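Local coordinates for protein digeranylgeranylglycerophospholipid reductase (Sulfolobus acidocaldarius, PDB 4OPC) that reduces the double bonds of the geranylgeranyl chains of archaeal membrane lipid precursors to the saturated phytanyl form, using one bound FAD per subunit, at residues G76-S81 with Q85-V90; L203-D208 with G214-Y219; K421-N426 with G435-E440. All coordinates share one frame; numbering follows the deposited sequence.

Contact 1. Residues G76-S81 with Q85-V90. With PGT ((1S)-2-{[{[(2R)-2,3-dihydroxypropyl]oxy}(hydroxy)phosphoryl]oxy}-1-[(palmitoyloxy)methyl]ethyl stearate), chain C.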
# COMPACT_ATOMS: atom_id res chain seq x y z
N GLY A 76 -15.30 -9.48 -7.99
CA GLY A 76 -15.77 -8.19 -7.51
C GLY A 76 -15.78 -8.07 -6.00
O GLY A 76 -15.27 -8.93 -5.29
N ILE A 77 -16.36 -6.97 -5.53
CA ILE A 77 -16.45 -6.67 -4.11
C ILE A 77 -17.87 -6.30 -3.73
O ILE A 77 -18.55 -5.57 -4.47
CB ILE A 77 -15.52 -5.50 -3.73
CG1 ILE A 77 -14.06 -5.85 -4.01
CG2 ILE A 77 -15.71 -5.10 -2.27
CD1 ILE A 77 -13.09 -4.73 -3.69
N LYS A 78 -18.34 -6.82 -2.60
CA LYS A 78 -19.61 -6.39 -2.03
C LYS A 78 -19.29 -5.50 -0.83
O LYS A 78 -18.63 -5.93 0.11
CB LYS A 78 -20.43 -7.60 -1.57
CG LYS A 78 -20.78 -8.59 -2.68
CD LYS A 78 -22.00 -8.19 -3.46
CE LYS A 78 -22.40 -9.28 -4.44
NZ LYS A 78 -23.63 -8.92 -5.20
N LEU A 79 -19.73 -4.24 -0.89
CA LEU A 79 -19.47 -3.27 0.15
C LEU A 79 -20.74 -3.06 0.98
O LEU A 79 -21.78 -2.67 0.43
CB LEU A 79 -19.03 -1.94 -0.48
CG LEU A 79 -18.78 -0.79 0.48
CD1 LEU A 79 -17.54 -1.08 1.27
CD2 LEU A 79 -18.65 0.52 -0.28
N TYR A 80 -20.66 -3.31 2.28
CA TYR A 80 -21.82 -3.28 3.17
C TYR A 80 -21.88 -2.03 4.03
O TYR A 80 -20.89 -1.62 4.64
CB TYR A 80 -21.78 -4.49 4.12
CG TYR A 80 -21.99 -5.84 3.48
CD1 TYR A 80 -21.02 -6.41 2.66
CD2 TYR A 80 -23.13 -6.57 3.74
CE1 TYR A 80 -21.21 -7.64 2.08
CE2 TYR A 80 -23.32 -7.82 3.17
CZ TYR A 80 -22.36 -8.35 2.35
OH TYR A 80 -22.56 -9.60 1.78
N SER A 81 -23.06 -1.43 4.10
CA SER A 81 -23.30 -0.33 5.03
C SER A 81 -23.22 -0.83 6.48
O SER A 81 -23.37 -2.03 6.74
CB SER A 81 -24.69 0.25 4.77
OG SER A 81 -25.68 -0.72 5.06
N GLN A 85 -27.97 -3.02 5.62
CA GLN A 85 -29.17 -2.94 4.80
C GLN A 85 -28.88 -2.54 3.35
O GLN A 85 -29.72 -2.72 2.48
CB GLN A 85 -30.21 -2.02 5.45
CG GLN A 85 -30.69 -2.52 6.81
CD GLN A 85 -31.72 -1.60 7.43
OE1 GLN A 85 -32.42 -0.88 6.73
NE2 GLN A 85 -31.80 -1.62 8.76
N THR A 86 -27.71 -1.98 3.10
CA THR A 86 -27.36 -1.61 1.74
C THR A 86 -26.01 -2.20 1.35
O THR A 86 -25.01 -1.98 2.03
CB THR A 86 -27.31 -0.08 1.55
OG1 THR A 86 -28.54 0.51 2.01
CG2 THR A 86 -27.13 0.25 0.08
N VAL A 87 -26.00 -2.96 0.25
CA VAL A 87 -24.78 -3.54 -0.28
C VAL A 87 -24.54 -2.99 -1.68
O VAL A 87 -25.39 -3.10 -2.55
CB VAL A 87 -24.87 -5.07 -0.36
CG1 VAL A 87 -23.60 -5.65 -0.99
CG2 VAL A 87 -25.07 -5.66 1.03
N TRP A 88 -23.38 -2.37 -1.87
CA TRP A 88 -22.95 -1.91 -3.18
C TRP A 88 -22.04 -2.96 -3.81
O TRP A 88 -21.11 -3.46 -3.18
CB TRP A 88 -22.21 -0.58 -3.06
CG TRP A 88 -23.10 0.62 -2.84
CD1 TRP A 88 -24.47 0.63 -2.73
CD2 TRP A 88 -22.68 1.98 -2.70
NE1 TRP A 88 -24.91 1.92 -2.54
CE2 TRP A 88 -23.83 2.76 -2.52
CE3 TRP A 88 -21.43 2.62 -2.71
CZ2 TRP A 88 -23.78 4.15 -2.34
CZ3 TRP A 88 -21.38 3.99 -2.54
CH2 TRP A 88 -22.55 4.74 -2.36
N THR A 89 -22.30 -3.30 -5.07
CA THR A 89 -21.47 -4.26 -5.77
C THR A 89 -20.60 -3.56 -6.80
O THR A 89 -21.11 -2.86 -7.68
CB THR A 89 -22.32 -5.33 -6.46
OG1 THR A 89 -23.09 -6.02 -5.48
CG2 THR A 89 -21.43 -6.33 -7.19
N VAL A 90 -19.29 -3.74 -6.70
CA VAL A 90 -18.38 -3.26 -7.73
C VAL A 90 -17.63 -4.44 -8.35
O VAL A 90 -16.98 -5.22 -7.65
CB VAL A 90 -17.42 -2.16 -7.22
CG1 VAL A 90 -18.22 -0.94 -6.79
CG2 VAL A 90 -16.57 -2.66 -6.06
C48 PGT C . -10.74 4.09 5.43
C47 PGT C . -9.25 4.27 5.22
C46 PGT C . -8.51 3.09 5.81
C45 PGT C . -9.04 1.81 5.20
C44 PGT C . -7.98 0.73 5.24
C43 PGT C . -8.32 -0.29 6.31
C42 PGT C . -7.17 -1.26 6.44
C41 PGT C . -7.10 -2.06 5.16
C40 PGT C . -6.48 -3.41 5.42
C39 PGT C . -7.06 -4.37 4.41
C38 PGT C . -6.79 -3.86 3.02
C37 PGT C . -7.52 -4.73 2.02
C36 PGT C . -7.15 -4.27 0.64
C35 PGT C . -8.08 -4.86 -0.39
C34 PGT C . -7.64 -4.42 -1.77
C33 PGT C . -8.70 -4.70 -2.82
C32 PGT C . -8.07 -5.12 -4.13
C31 PGT C . -7.56 -3.94 -4.94
O31 PGT C . -6.40 -3.95 -5.32
O2 PGT C . -8.39 -2.83 -5.26
C2 PGT C . -8.94 -2.80 -6.57
C1 PGT C . -7.97 -2.27 -7.61
O3P PGT C . -6.61 -2.19 -7.24
P PGT C . -5.93 -0.75 -7.20
O1P PGT C . -6.97 0.15 -6.58
O2P PGT C . -4.65 -0.75 -6.37
O4P PGT C . -5.56 -0.20 -8.65
C4 PGT C . -6.09 -0.76 -9.84
C5 PGT C . -5.67 0.04 -11.05
O5 PGT C . -4.97 -0.78 -11.94
C6 PGT C . -4.81 1.20 -10.61
O6 PGT C . -3.46 0.99 -10.98
C3 PGT C . -10.12 -1.85 -6.65
O3 PGT C . -11.23 -2.26 -5.89
C11 PGT C . -11.95 -1.17 -5.36
O11 PGT C . -12.20 -0.21 -6.06
C12 PGT C . -12.40 -1.19 -3.91
C13 PGT C . -13.52 -0.19 -3.69
C14 PGT C . -13.92 -0.23 -2.23
C15 PGT C . -13.25 0.90 -1.48
C16 PGT C . -13.76 0.95 -0.05
C17 PGT C . -14.19 2.37 0.26
C18 PGT C . -14.99 2.41 1.55
C19 PGT C . -15.66 3.77 1.68
C20 PGT C . -16.79 3.91 0.68
C21 PGT C . -18.09 4.18 1.41
C22 PGT C . -18.99 5.06 0.57
C23 PGT C . -19.94 5.80 1.50
C24 PGT C . -20.67 6.89 0.74
C25 PGT C . -20.49 8.21 1.45
C26 PGT C . -19.95 9.25 0.49
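Y80 and V87 form a non-hydrogen-bonded pair of the antiparallel strands and point the same way, so that the methyl CG2 of V87 comes to rest over one face of the tyrosine ring. The carbon lies 3.8 Å from the centroid of the Y80 ring, 25° off the normal, a CH-pi contact displaced toward the CD2-CE2 rim. V87 can serve two neighbours because its branches diverge: CG1, anti to the backbone N (chi1 177°), turns to K78 and meets its CB at 3.8 Å. Beyond CG the lysine chain bends (chi2 -83°), runs alongside T89 and delivers NZ to the hydroxyl T89 OG1 at 3.0 Å, a hydrogen bond in which the ammonium donates. K78 also makes a cation-pi contact with Y202 of the adjoining strand.

The reverse face of this beta hairpin, strands 70-80 and 87-97, is apolar. There I77 CB packs on V90 CG2, and L79 CD2 reaches W88 CE3 obliquely at 4.2 Å. I77 and L79 also reach the bound phospholipid: I77 CD1 touches PGT C12 at 3.6 Å, and L79 CD2 approaches C20 of the same acyl chain.

Paired backbone bonds at I77-V90 and L79-W88 fix the register. Near the turn, S81 OG accepts from T86 N at 3.1 Å and is also hydrogen-bonded to D83, which ties the serine into the loop. The two faces thus differ in chemistry: that of K78, Y80, V87 and T89 mixes polar and aromatic groups and is partly exposed, whereas that of I77 and L79 offers hydrocarbon to a lipid tail, as suits an enzyme whose substrates carry long isoprenoid chains.

Contact 2. Residues L203-D208 with G214-Y219. With PGT ((1S)-2-{[{[(2R)-2,3-dihydroxypropyl]oxy}(hydroxy)phosphoryl]oxy}-1-[(palmitoyloxy)methyl]ethyl stearate), chain C.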
# COMPACT_ATOMS: atom_id res chain seq x y z
N LEU A 203 -15.27 -10.57 -2.76
CA LEU A 203 -14.80 -10.10 -1.47
C LEU A 203 -15.92 -9.35 -0.76
O LEU A 203 -16.81 -8.79 -1.41
CB LEU A 203 -13.64 -9.13 -1.65
CG LEU A 203 -12.46 -9.64 -2.48
CD1 LEU A 203 -11.41 -8.55 -2.55
CD2 LEU A 203 -11.89 -10.94 -1.91
N ARG A 204 -15.88 -9.35 0.57
CA ARG A 204 -16.83 -8.56 1.34
C ARG A 204 -16.08 -7.54 2.19
O ARG A 204 -15.13 -7.88 2.88
CB ARG A 204 -17.69 -9.44 2.25
CG ARG A 204 -18.41 -10.56 1.52
CD ARG A 204 -19.11 -11.48 2.50
NE ARG A 204 -19.46 -12.75 1.86
CZ ARG A 204 -19.99 -13.78 2.50
NH1 ARG A 204 -20.24 -13.71 3.80
NH2 ARG A 204 -20.28 -14.90 1.83
N ILE A 205 -16.53 -6.30 2.12
CA ILE A 205 -15.98 -5.22 2.93
C ILE A 205 -17.14 -4.61 3.72
O ILE A 205 -18.18 -4.27 3.14
CB ILE A 205 -15.32 -4.14 2.06
CG1 ILE A 205 -14.04 -4.73 1.44
CG2 ILE A 205 -14.98 -2.90 2.88
CD1 ILE A 205 -13.31 -3.77 0.51
N PHE A 206 -16.97 -4.50 5.03
CA PHE A 206 -18.03 -4.02 5.91
C PHE A 206 -17.58 -2.72 6.55
O PHE A 206 -16.64 -2.69 7.35
CB PHE A 206 -18.31 -5.04 7.02
CG PHE A 206 -18.67 -6.41 6.52
CD1 PHE A 206 -19.98 -6.76 6.28
CD2 PHE A 206 -17.68 -7.37 6.33
CE1 PHE A 206 -20.31 -8.04 5.85
CE2 PHE A 206 -18.01 -8.64 5.89
CZ PHE A 206 -19.31 -8.97 5.65
N ILE A 207 -18.26 -1.63 6.19
CA ILE A 207 -17.97 -0.35 6.79
C ILE A 207 -18.71 -0.25 8.12
O ILE A 207 -19.89 -0.56 8.20
CB ILE A 207 -18.44 0.79 5.88
CG1 ILE A 207 -17.84 0.61 4.49
CG2 ILE A 207 -18.05 2.13 6.48
CD1 ILE A 207 -16.33 0.57 4.48
N ASP A 208 -18.00 0.15 9.17
CA ASP A 208 -18.63 0.34 10.47
C ASP A 208 -17.69 1.09 11.42
O ASP A 208 -16.67 0.55 11.85
CB ASP A 208 -19.05 -1.00 11.08
CG ASP A 208 -20.00 -0.84 12.25
OD1 ASP A 208 -19.75 0.02 13.12
OD2 ASP A 208 -21.00 -1.57 12.32
N GLY A 214 -12.33 4.02 11.58
CA GLY A 214 -11.31 4.53 10.70
C GLY A 214 -10.79 3.54 9.68
O GLY A 214 -9.88 3.86 8.92
N GLY A 215 -11.37 2.34 9.65
CA GLY A 215 -11.00 1.33 8.67
C GLY A 215 -12.23 0.59 8.23
O GLY A 215 -13.24 1.19 7.86
N TYR A 216 -12.15 -0.73 8.24
CA TYR A 216 -13.29 -1.58 7.92
C TYR A 216 -12.99 -3.02 8.30
O TYR A 216 -11.84 -3.37 8.58
CB TYR A 216 -13.68 -1.48 6.44
CG TYR A 216 -12.64 -1.80 5.39
CD1 TYR A 216 -12.28 -3.12 5.11
CD2 TYR A 216 -12.08 -0.79 4.60
CE1 TYR A 216 -11.37 -3.43 4.10
CE2 TYR A 216 -11.17 -1.10 3.58
CZ TYR A 216 -10.83 -2.41 3.34
OH TYR A 216 -9.94 -2.74 2.34
N TRP A 217 -14.04 -3.83 8.35
CA TRP A 217 -13.93 -5.27 8.47
C TRP A 217 -13.97 -5.88 7.08
O TRP A 217 -14.58 -5.31 6.16
CB TRP A 217 -15.09 -5.84 9.28
CG TRP A 217 -14.86 -5.90 10.76
CD1 TRP A 217 -15.07 -4.90 11.67
CD2 TRP A 217 -14.42 -7.05 11.50
NE1 TRP A 217 -14.77 -5.36 12.94
CE2 TRP A 217 -14.37 -6.67 12.86
CE3 TRP A 217 -14.07 -8.35 11.15
CZ2 TRP A 217 -13.97 -7.55 13.86
CZ3 TRP A 217 -13.69 -9.23 12.14
CH2 TRP A 217 -13.65 -8.83 13.48
N TRP A 218 -13.35 -7.05 6.92
CA TRP A 218 -13.43 -7.73 5.64
C TRP A 218 -13.57 -9.23 5.78
O TRP A 218 -13.21 -9.81 6.81
CB TRP A 218 -12.23 -7.39 4.76
CG TRP A 218 -10.92 -8.01 5.17
CD1 TRP A 218 -10.48 -9.27 4.87
CD2 TRP A 218 -9.85 -7.37 5.88
NE1 TRP A 218 -9.22 -9.47 5.38
CE2 TRP A 218 -8.81 -8.31 6.00
CE3 TRP A 218 -9.68 -6.10 6.45
CZ2 TRP A 218 -7.61 -8.02 6.65
CZ3 TRP A 218 -8.51 -5.81 7.09
CH2 TRP A 218 -7.48 -6.76 7.19
N TYR A 219 -14.05 -9.85 4.71
CA TYR A 219 -14.27 -11.28 4.62
C TYR A 219 -13.90 -11.61 3.17
O TYR A 219 -14.70 -11.38 2.26
CB TYR A 219 -15.74 -11.57 4.96
CG TYR A 219 -16.20 -13.02 4.93
CD1 TYR A 219 -16.52 -13.64 3.73
CD2 TYR A 219 -16.40 -13.73 6.11
CE1 TYR A 219 -16.98 -14.94 3.70
CE2 TYR A 219 -16.87 -15.04 6.09
CZ TYR A 219 -17.16 -15.63 4.87
OH TYR A 219 -17.63 -16.93 4.81
C48 PGT C . -10.74 4.09 5.43
C47 PGT C . -9.25 4.27 5.22
C46 PGT C . -8.51 3.09 5.81
C45 PGT C . -9.04 1.81 5.20
C44 PGT C . -7.98 0.73 5.24
C43 PGT C . -8.32 -0.29 6.31
C42 PGT C . -7.17 -1.26 6.44
C41 PGT C . -7.10 -2.06 5.16
C40 PGT C . -6.48 -3.41 5.42
C39 PGT C . -7.06 -4.37 4.41
C38 PGT C . -6.79 -3.86 3.02
C37 PGT C . -7.52 -4.73 2.02
C36 PGT C . -7.15 -4.27 0.64
C35 PGT C . -8.08 -4.86 -0.39
C34 PGT C . -7.64 -4.42 -1.77
C33 PGT C . -8.70 -4.70 -2.82
C32 PGT C . -8.07 -5.12 -4.13
C31 PGT C . -7.56 -3.94 -4.94
O31 PGT C . -6.40 -3.95 -5.32
O2 PGT C . -8.39 -2.83 -5.26
C2 PGT C . -8.94 -2.80 -6.57
C1 PGT C . -7.97 -2.27 -7.61
O3P PGT C . -6.61 -2.19 -7.24
P PGT C . -5.93 -0.75 -7.20
O1P PGT C . -6.97 0.15 -6.58
O2P PGT C . -4.65 -0.75 -6.37
O4P PGT C . -5.56 -0.20 -8.65
C4 PGT C . -6.09 -0.76 -9.84
C5 PGT C . -5.67 0.04 -11.05
O5 PGT C . -4.97 -0.78 -11.94
C6 PGT C . -4.81 1.20 -10.61
O6 PGT C . -3.46 0.99 -10.98
C3 PGT C . -10.12 -1.85 -6.65
O3 PGT C . -11.23 -2.26 -5.89
C11 PGT C . -11.95 -1.17 -5.36
O11 PGT C . -12.20 -0.21 -6.06
C12 PGT C . -12.40 -1.19 -3.91
C13 PGT C . -13.52 -0.19 -3.69
C14 PGT C . -13.92 -0.23 -2.23
C15 PGT C . -13.25 0.90 -1.48
C16 PGT C . -13.76 0.95 -0.05
C17 PGT C . -14.19 2.37 0.26
C18 PGT C . -14.99 2.41 1.55
C19 PGT C . -15.66 3.77 1.68
C20 PGT C . -16.79 3.91 0.68
C21 PGT C . -18.09 4.18 1.41
C22 PGT C . -18.99 5.06 0.57
C23 PGT C . -19.94 5.80 1.50
C24 PGT C . -20.67 6.89 0.74
C25 PGT C . -20.49 8.21 1.45
C26 PGT C . -19.95 9.25 0.49
O HOH W 1 -15.44 1.42 9.35
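The methyl I205 CG2 presses on one face of the Y216 ring, 3.7 Å from its centroid, while C43 of the bound lipid lies over the opposite face. The tyrosine is thereby clamped between strand and ligand: with CG between the backbone N and the carbonyl carbon (chi1 58°), its ring is carried under I205 CG2, and its hydroxyl is hydrogen-bonded to the carbonyl of H298. With an alanine in its place, I205 CG2 and the lipid chain would probably lose the ring that separates them, and the H298 carbonyl its hydroxyl partner. Equally tight is R204 on Y219: the extended arginine runs beside the tyrosine, its guanidinium plane 15° from the ring plane and CZ 3.4 Å from Y219 CE1, while NH2 is held by the carbonyl of E198.

Strands 202-206 and 216-221 form a beta hairpin in the catalytic domain of the geranylgeranyl reductase family. Here W218 touches both bound molecules: the flavin, and PGT C39, which lies over a face of its indole.

The loose side is at the other end. Toward the turn the two segments draw apart, and a water bridges them, accepting from D208 N and donating to G215 O at 2.7 Å.

Contact 3. Residues K421-N426 with G435-E440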
# COMPACT_ATOMS: atom_id res chain seq x y z
N LYS A 421 -4.78 16.80 -6.67
CA LYS A 421 -4.44 16.00 -7.84
C LYS A 421 -3.65 16.85 -8.83
O LYS A 421 -2.63 16.40 -9.37
CB LYS A 421 -5.68 15.42 -8.51
CG LYS A 421 -5.36 14.36 -9.57
CD LYS A 421 -5.87 12.99 -9.15
CE LYS A 421 -5.73 11.99 -10.28
NZ LYS A 421 -6.57 12.35 -11.45
N GLU A 422 -4.11 18.08 -9.03
CA GLU A 422 -3.43 19.03 -9.91
C GLU A 422 -2.01 19.37 -9.43
O GLU A 422 -1.10 19.48 -10.25
CB GLU A 422 -4.26 20.31 -10.07
CG GLU A 422 -5.54 20.09 -10.85
CD GLU A 422 -6.41 21.34 -10.91
OE1 GLU A 422 -6.05 22.35 -10.26
OE2 GLU A 422 -7.45 21.31 -11.60
N LEU A 423 -1.83 19.52 -8.12
CA LEU A 423 -0.49 19.74 -7.59
C LEU A 423 0.41 18.57 -7.93
O LEU A 423 1.57 18.75 -8.29
CB LEU A 423 -0.52 19.94 -6.07
CG LEU A 423 -0.74 21.36 -5.56
CD1 LEU A 423 -0.89 21.36 -4.05
CD2 LEU A 423 0.42 22.25 -5.98
N TYR A 424 -0.12 17.35 -7.80
CA TYR A 424 0.66 16.16 -8.12
C TYR A 424 0.92 15.99 -9.61
O TYR A 424 1.98 15.50 -10.00
CB TYR A 424 0.05 14.91 -7.49
CG TYR A 424 0.48 14.76 -6.06
CD1 TYR A 424 -0.00 15.62 -5.08
CD2 TYR A 424 1.40 13.79 -5.69
CE1 TYR A 424 0.40 15.50 -3.77
CE2 TYR A 424 1.82 13.66 -4.38
CZ TYR A 424 1.31 14.51 -3.42
OH TYR A 424 1.73 14.39 -2.12
N LEU A 425 -0.03 16.41 -10.45
CA LEU A 425 0.19 16.41 -11.90
C LEU A 425 1.26 17.43 -12.29
O LEU A 425 1.84 17.36 -13.38
CB LEU A 425 -1.12 16.65 -12.65
CG LEU A 425 -2.17 15.56 -12.43
CD1 LEU A 425 -3.43 15.82 -13.24
CD2 LEU A 425 -1.61 14.18 -12.73
N ASN A 426 1.54 18.36 -11.38
CA ASN A 426 2.64 19.31 -11.56
C ASN A 426 3.78 19.02 -10.59
O ASN A 426 4.41 19.94 -10.06
CB ASN A 426 2.14 20.74 -11.39
CG ASN A 426 1.19 21.16 -12.50
OD1 ASN A 426 1.60 21.36 -13.64
ND2 ASN A 426 -0.09 21.29 -12.16
N GLY A 435 10.95 21.47 -2.11
CA GLY A 435 10.55 22.15 -0.90
C GLY A 435 9.33 23.04 -1.06
O GLY A 435 8.37 22.95 -0.28
N SER A 436 9.35 23.91 -2.06
CA SER A 436 8.23 24.81 -2.27
C SER A 436 6.96 24.05 -2.63
O SER A 436 5.87 24.40 -2.19
CB SER A 436 8.56 25.88 -3.32
OG SER A 436 8.89 25.29 -4.56
N TRP A 437 7.11 22.99 -3.42
CA TRP A 437 5.97 22.16 -3.79
C TRP A 437 5.40 21.43 -2.57
O TRP A 437 4.18 21.43 -2.36
CB TRP A 437 6.39 21.17 -4.88
CG TRP A 437 5.34 20.16 -5.24
CD1 TRP A 437 4.33 20.30 -6.15
CD2 TRP A 437 5.21 18.84 -4.70
NE1 TRP A 437 3.59 19.15 -6.21
CE2 TRP A 437 4.10 18.24 -5.33
CE3 TRP A 437 5.93 18.11 -3.76
CZ2 TRP A 437 3.69 16.94 -5.04
CZ3 TRP A 437 5.52 16.82 -3.47
CH2 TRP A 437 4.41 16.25 -4.10
N ARG A 438 6.28 20.83 -1.77
CA ARG A 438 5.87 20.15 -0.55
C ARG A 438 5.08 21.08 0.38
O ARG A 438 4.08 20.67 0.97
CB ARG A 438 7.09 19.57 0.17
CG ARG A 438 6.80 18.86 1.49
CD ARG A 438 8.08 18.29 2.09
NE ARG A 438 9.05 19.35 2.35
CZ ARG A 438 10.34 19.32 2.01
NH1 ARG A 438 10.85 18.26 1.40
NH2 ARG A 438 11.12 20.35 2.30
N ARG A 439 5.52 22.33 0.50
CA ARG A 439 4.83 23.28 1.36
C ARG A 439 3.43 23.58 0.82
O ARG A 439 2.48 23.73 1.59
CB ARG A 439 5.66 24.55 1.57
CG ARG A 439 6.94 24.29 2.37
CD ARG A 439 7.68 25.57 2.72
NE ARG A 439 8.36 26.17 1.57
CZ ARG A 439 9.59 25.87 1.18
NH1 ARG A 439 10.30 24.96 1.85
NH2 ARG A 439 10.12 26.46 0.13
N GLU A 440 3.29 23.64 -0.50
CA GLU A 440 1.97 23.81 -1.10
C GLU A 440 1.05 22.65 -0.76
O GLU A 440 -0.12 22.85 -0.43
CB GLU A 440 2.07 23.93 -2.62
CG GLU A 440 2.65 25.22 -3.14
CD GLU A 440 2.54 25.32 -4.65
OE1 GLU A 440 3.49 24.91 -5.34
OE2 GLU A 440 1.48 25.77 -5.13
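W437 and L423 are joined by the one hydrogen bond between these segments: the indole NE1 donates, almost straight, to L423 O at 2.9 Å. The carbonyl oxygen lies close to the indole plane, yet the donor stands well above the carbonyl plane, 62° out of it, and so uses no lone pair. The acceptor is a carbonyl in the last turn of helix 410-425, where it also takes a weak bond from N426 N.

Aromatic contact comes next. W437 turns the edge of its six-membered ring, CZ2 and CH2, onto the face of Y424 in an edge-to-face pair with planes at 69° and centroids 4.9 Å apart. With CG anti to the backbone N (chi1 174°), the indole spans the gap within an antiparallel helical hairpin, helices 410-425 and 434-452, whose local axes approach no closer than 10.9 Å. Y427, from the connecting loop, adds a second edge-to-face partner to W437, and Y424 packs on helix 332-357.

The leucine methyls make van der Waals contact with E440. L423 CD2 lies across the extended glutamate, 3.8 Å from E440 OE2, and CD1 sits near E440 O; L423 also touches V441 and V444 further along helix 434-452.

How the contacts relate
Contacts 1 and 2 are neighbouring hairpins of one mixed beta-sheet, their centres 10 Å apart, joined where strands 70-80 and 202-206 run side by side. Probable hydrogen bonds run from K78 N to L203 O and from Y80 N to I205 O, both 2.8 Å; L79 CD1 packs on I205 CG2 at 3.5 Å, and the Y80 and F206 rings meet on the other face. Together they supply part of the lipid pocket's wall; the ligand is also hydrogen-bonded to H56, H298 and Y341. The side chain of W218 in contact 2 is about 4 Å from the bound FDA, the reduced flavin. The side chain of I77 in contact 1 is about 9 Å from FDA. Contact 3 stands apart, its centre 35 and 32 Å from those of contacts 1 and 2.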